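Mitochondrial ubiquitin ligase activator of NFKB 1 (Homo sapiens, PDB 6M2D) acts as a weak RING-type E3 ubiquitin ligase of the mitochondrial outer membrane, promoting ubiquitin transfer from E2 enzymes to substrates such as AKT1. Local coordinates at residues S13-V18 against G23-C28; E30-R33 against P38-C41. All blocks are in the same frame, centred on the assembly; numbering follows the deposited sequence.

Contact 1: S13-V18 against G23-C28; sequences SFKSCV and GHVCSC. With ZN (zinc ion), chain H; ZN (zinc ion), chain G.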
loop_
_atom_site.group_PDB
_atom_site.type_symbol
_atom_site.label_atom_id
_atom_site.label_comp_id
_atom_site.label_asym_id
_atom_site.label_seq_id
_atom_site.Cartn_x
_atom_site.Cartn_y
_atom_site.Cartn_z
ATOM N N SER A 13 1.861 -10.846 -2.227
ATOM C CA SER A 13 3.079 -10.352 -1.614
ATOM C C SER A 13 2.740 -9.770 -0.250
ATOM O O SER A 13 1.600 -9.375 0.014
ATOM C CB SER A 13 3.771 -9.294 -2.496
ATOM O OG SER A 13 4.191 -9.852 -3.737
ATOM N N PHE A 14 3.736 -9.754 0.630
ATOM C CA PHE A 14 3.576 -9.136 1.937
ATOM C C PHE A 14 3.480 -7.624 1.793
ATOM O O PHE A 14 4.036 -7.033 0.863
ATOM C CB PHE A 14 4.756 -9.478 2.847
ATOM C CG PHE A 14 4.915 -10.948 3.123
ATOM C CD1 PHE A 14 3.839 -11.712 3.559
ATOM C CD2 PHE A 14 6.148 -11.562 2.956
ATOM C CE1 PHE A 14 3.989 -13.066 3.830
ATOM C CE2 PHE A 14 6.311 -12.920 3.229
ATOM C CZ PHE A 14 5.224 -13.671 3.667
ATOM N N LYS A 15 2.758 -7.006 2.725
ATOM C CA LYS A 15 2.705 -5.552 2.797
ATOM C C LYS A 15 4.103 -4.978 2.995
ATOM O O LYS A 15 4.905 -5.495 3.774
ATOM C CB LYS A 15 1.787 -5.116 3.938
ATOM C CG LYS A 15 0.368 -5.692 3.876
ATOM C CD LYS A 15 -0.412 -5.336 5.134
ATOM C CE LYS A 15 -1.842 -5.870 5.080
ATOM N NZ LYS A 15 -2.685 -5.366 6.197
ATOM N N SER A 16 4.395 -3.899 2.291
ATOM C CA SER A 16 5.755 -3.378 2.297
ATOM C C SER A 16 5.821 -1.864 2.173
ATOM O O SER A 16 6.924 -1.315 2.229
ATOM C CB SER A 16 6.568 -4.050 1.169
ATOM O OG SER A 16 6.281 -3.478 -0.102
ATOM N N CYS A 17 4.686 -1.172 2.054
ATOM C CA CYS A 17 4.626 0.260 1.808
ATOM C C CYS A 17 3.820 0.950 2.898
ATOM O O CYS A 17 2.847 0.397 3.423
ATOM C CB CYS A 17 3.962 0.559 0.453
ATOM S SG CYS A 17 4.784 -0.138 -0.983
ATOM N N VAL A 18 4.228 2.170 3.234
ATOM C CA VAL A 18 3.408 3.101 4.002
ATOM C C VAL A 18 2.930 4.186 3.051
ATOM O O VAL A 18 3.739 4.808 2.352
ATOM C CB VAL A 18 4.179 3.723 5.181
ATOM C CG1 VAL A 18 3.231 4.582 6.026
ATOM C CG2 VAL A 18 4.845 2.645 6.026
ATOM N N GLY A 23 -1.334 7.179 6.080
ATOM C CA GLY A 23 -0.587 6.353 7.013
ATOM C C GLY A 23 -0.826 4.860 6.905
ATOM O O GLY A 23 -0.224 4.094 7.666
ATOM N N HIS A 24 -1.659 4.411 5.976
ATOM C CA HIS A 24 -2.044 3.010 5.959
ATOM C C HIS A 24 -0.947 2.143 5.357
ATOM O O HIS A 24 -0.274 2.536 4.402
ATOM C CB HIS A 24 -3.359 2.839 5.199
ATOM C CG HIS A 24 -4.542 3.331 5.969
ATOM N ND1 HIS A 24 -5.448 4.235 5.457
ATOM C CD2 HIS A 24 -4.953 3.060 7.231
ATOM C CE1 HIS A 24 -6.372 4.490 6.367
ATOM N NE2 HIS A 24 -6.093 3.790 7.452
ATOM N N VAL A 25 -0.765 0.964 5.946
ATOM C CA VAL A 25 0.161 -0.060 5.474
ATOM C C VAL A 25 -0.698 -1.182 4.912
ATOM O O VAL A 25 -1.167 -2.042 5.661
ATOM C CB VAL A 25 1.068 -0.579 6.598
ATOM C CG1 VAL A 25 1.966 -1.710 6.086
ATOM C CG2 VAL A 25 1.890 0.548 7.194
ATOM N N CYS A 26 -0.930 -1.181 3.602
ATOM C CA CYS A 26 -1.812 -2.197 3.040
ATOM C C CYS A 26 -1.310 -2.840 1.760
ATOM O O CYS A 26 -1.967 -3.771 1.287
ATOM C CB CYS A 26 -3.206 -1.611 2.749
ATOM S SG CYS A 26 -3.168 -0.168 1.658
ATOM N N SER A 27 -0.202 -2.396 1.171
ATOM C CA SER A 27 0.099 -2.812 -0.191
ATOM C C SER A 27 1.568 -3.185 -0.347
ATOM O O SER A 27 2.437 -2.669 0.360
ATOM C CB SER A 27 -0.271 -1.697 -1.192
ATOM O OG SER A 27 0.324 -1.924 -2.460
ATOM N N CYS A 28 1.837 -4.093 -1.288
ATOM C CA CYS A 28 3.198 -4.319 -1.739
ATOM C C CYS A 28 3.578 -3.250 -2.755
ATOM O O CYS A 28 2.742 -2.458 -3.200
ATOM C CB CYS A 28 3.346 -5.705 -2.356
ATOM S SG CYS A 28 2.527 -5.896 -3.965
HETATM ZN ZN ZN H . -5.331 4.978 3.512
HETATM ZN ZN ZN G . 0.253 -6.544 -3.981
HETATM O O HOH W 1 0.679 0.439 1.852
#
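Lys-15 leaves its backbone with CG beside the N (chi1 -55°) and then runs extended, which lays its methylenes across the backbone of Val-25 and Cys-26, CD lying 3.4 Å from Val-25 O. Cys-28 takes the tight setting between backbone N and carbonyl carbon (chi1 71°); its SG is thereby turned to the zinc of chain G at 2.4 Å, while CB of Ser-13 packs 3.6 Å from CB of Cys-28. The contact belongs to the cross-brace of a RING finger, whose two zinc sites alternate along the chain: Cys-7, Cys-10 and Cys-31 complete that site, and His-24 ND1 binds the other zinc, of chain H, with Cys-22, Cys-41 and Cys-44. Between the two segments, Ser-27 O receives Ser-16 N at 3.0 Å, nearly straight at N-H (169°) although the donor stands above the carbonyl plane; Cys-17 N adds a weak second bond. Ser-16 OG is instead engaged by Thr-29 OG1. At the far end the valines cross obliquely, Val-18 CG2 and Val-25 CG2 being 3.8 Å apart. Between Cys-17 and Cys-26 one water donates to Cys-17 O at 2.7 Å and accepts from Cys-26 N at 2.9 Å.

Contact 2: E30-R33 against P38-C41; sequences ECYR and PKKC. With ZN (zinc ion), chain G; ZN (zinc ion), chain H; SO4 (sulfate ion), chain J.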
loop_
_atom_site.group_PDB
_atom_site.type_symbol
_atom_site.label_atom_id
_atom_site.label_comp_id
_atom_site.label_asym_id
_atom_site.label_seq_id
_atom_site.Cartn_x
_atom_site.Cartn_y
_atom_site.Cartn_z
ATOM N N GLU A 30 4.702 -3.569 -5.940
ATOM C CA GLU A 30 4.225 -3.781 -7.306
ATOM C C GLU A 30 2.784 -3.318 -7.465
ATOM O O GLU A 30 2.428 -2.697 -8.473
ATOM C CB GLU A 30 4.366 -5.256 -7.690
ATOM C CG GLU A 30 5.598 -5.558 -8.537
ATOM C CD GLU A 30 5.662 -7.011 -8.984
ATOM O OE1 GLU A 30 4.607 -7.685 -8.979
ATOM O OE2 GLU A 30 6.774 -7.477 -9.325
ATOM N N CYS A 31 1.949 -3.581 -6.464
ATOM C CA CYS A 31 0.550 -3.187 -6.566
ATOM C C CYS A 31 0.403 -1.672 -6.520
ATOM O O CYS A 31 -0.456 -1.107 -7.211
ATOM C CB CYS A 31 -0.251 -3.853 -5.457
ATOM S SG CYS A 31 -0.628 -5.569 -5.864
ATOM N N TYR A 32 1.229 -0.993 -5.716
ATOM C CA TYR A 32 1.200 0.465 -5.707
ATOM C C TYR A 32 1.478 1.018 -7.099
ATOM O O TYR A 32 0.755 1.890 -7.593
ATOM C CB TYR A 32 2.216 1.027 -4.714
ATOM C CG TYR A 32 2.415 2.491 -4.995
ATOM C CD1 TYR A 32 1.409 3.403 -4.698
ATOM C CD2 TYR A 32 3.572 2.961 -5.614
ATOM C CE1 TYR A 32 1.553 4.740 -4.979
ATOM C CE2 TYR A 32 3.732 4.306 -5.899
ATOM C CZ TYR A 32 2.717 5.190 -5.576
ATOM O OH TYR A 32 2.861 6.530 -5.848
ATOM N N ARG A 33 2.547 0.537 -7.738
ATOM C CA ARG A 33 2.868 0.990 -9.084
ATOM C C ARG A 33 1.723 0.714 -10.049
ATOM O O ARG A 33 1.448 1.519 -10.946
ATOM C CB ARG A 33 4.148 0.312 -9.566
ATOM C CG ARG A 33 5.424 0.928 -9.012
ATOM C CD ARG A 33 6.649 0.402 -9.748
ATOM N NE ARG A 33 7.479 -0.419 -8.871
ATOM C CZ ARG A 33 7.654 -1.729 -9.013
ATOM N NH1 ARG A 33 7.065 -2.373 -10.016
ATOM N NH2 ARG A 33 8.421 -2.397 -8.155
ATOM N N PRO A 38 -6.093 8.632 -10.635
ATOM C CA PRO A 38 -5.119 9.063 -9.624
ATOM C C PRO A 38 -5.014 8.052 -8.493
ATOM O O PRO A 38 -6.036 7.550 -8.039
ATOM C CB PRO A 38 -5.698 10.382 -9.123
ATOM C CG PRO A 38 -7.178 10.202 -9.272
ATOM C CD PRO A 38 -7.372 9.359 -10.514
ATOM N N LYS A 39 -3.794 7.763 -8.049
ATOM C CA LYS A 39 -3.575 6.669 -7.111
ATOM C C LYS A 39 -4.240 6.958 -5.771
ATOM O O LYS A 39 -4.017 8.007 -5.158
ATOM C CB LYS A 39 -2.075 6.431 -6.939
ATOM C CG LYS A 39 -1.407 5.892 -8.204
ATOM C CD LYS A 39 0.037 5.534 -7.959
ATOM C CE LYS A 39 0.758 5.145 -9.238
ATOM N NZ LYS A 39 0.282 3.852 -9.776
ATOM N N LYS A 40 -5.071 6.023 -5.321
ATOM C CA LYS A 40 -5.810 6.169 -4.078
ATOM C C LYS A 40 -5.554 4.963 -3.187
ATOM O O LYS A 40 -5.360 3.842 -3.669
ATOM C CB LYS A 40 -7.323 6.330 -4.337
ATOM C CG LYS A 40 -7.650 7.488 -5.269
ATOM C CD LYS A 40 -9.129 7.840 -5.282
ATOM C CE LYS A 40 -9.364 9.061 -6.170
ATOM N NZ LYS A 40 -10.797 9.445 -6.264
ATOM N N CYS A 41 -5.563 5.206 -1.880
ATOM C CA CYS A 41 -5.293 4.145 -0.921
ATOM C C CYS A 41 -6.389 3.089 -0.980
ATOM O O CYS A 41 -7.581 3.430 -0.905
ATOM C CB CYS A 41 -5.195 4.718 0.492
ATOM S SG CYS A 41 -5.094 3.463 1.789
HETATM ZN ZN ZN G . 0.253 -6.544 -3.981
HETATM ZN ZN ZN H . -5.331 4.978 3.512
HETATM S S SO4 J . -13.279 6.671 -6.988
HETATM O O1 SO4 J . -13.838 5.570 -6.196
HETATM O O2 SO4 J . -11.834 6.764 -6.772
HETATM O O3 SO4 J . -13.523 6.426 -8.411
HETATM O O4 SO4 J . -13.925 7.919 -6.574
#
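Tyr-32 and Lys-39 form the nearest backbone pair, yet their CA atoms stand 8.0 Å apart, too far for main-chain pairing between the helical 30-33 and the irregular 38-41, so side chains bridge the span. Lys-39 is extended as far as CE and bends at the last torsion (chi4 -69°), which swings NZ toward the final turn of the helix. Lys-39 NZ donates to Tyr-32 O at 3.0 Å, lying in that carbonyl's plane with a C=O...N angle of 148°. Lys-39 NZ also donates to Arg-33 O at 2.9 Å, but from well above the plane of that group. Leu-35 O is a third acceptor, so the ammonium gathers three carbonyl oxygens at the C-terminal end of the helix, where the helix dipole would be expected to favour a positive charge.

The aromatic ring of Tyr-32 meets the same lysine at its CD and CE methylenes, the two side chains crossing at about a right angle. With CG anti to the backbone N (chi1 165°), the ring is brought against the methylenes: CE1 of Tyr-32 is 3.4 Å from CD of Lys-39, and CE of the lysine lies over one face. Lys-39 NZ is 5.0 Å from the Tyr-32 ring centroid, so any cation-pi attraction is at most weak. Next along the chain, Lys-40 NZ bonds to sulfate O2 at 2.9 Å; Arg-45 shares this probably crystallisation-derived ion.

Both segments carry a zinc ligand, Cys-31 SG for the zinc of chain G and Cys-41 SG for that of chain H. Ile-48 touches the Tyr-32 side chain and hydrogen-bonds through its backbone to Lys-39, placing the contact where helix 29-34 faces the loop leading to strand 50-53.

Overall arrangement
The two contacts follow one another along the chain, with centres about 11 Å apart, and each contributes one ligand to each of the two zinc ions, which lie 14.8 Å from one another. In the chain G site Cys-28 of contact 1 joins Cys-31 of contact 2; in the chain H site His-24 ND1 and Cys-41 SG sit 3.8 Å apart. Direct packing links them too: Ser-27 OG approaches Tyr-32 N to 3.5 Å, and Cys-26 SG lies 4.1 Å from Cys-41 SG. Contacts 1 and 2 thus share both metal sites of the RING domain, the zinc finger that E3 ligase activity requires, with contact 1 nearer the chain centre and contact 2 at the surface.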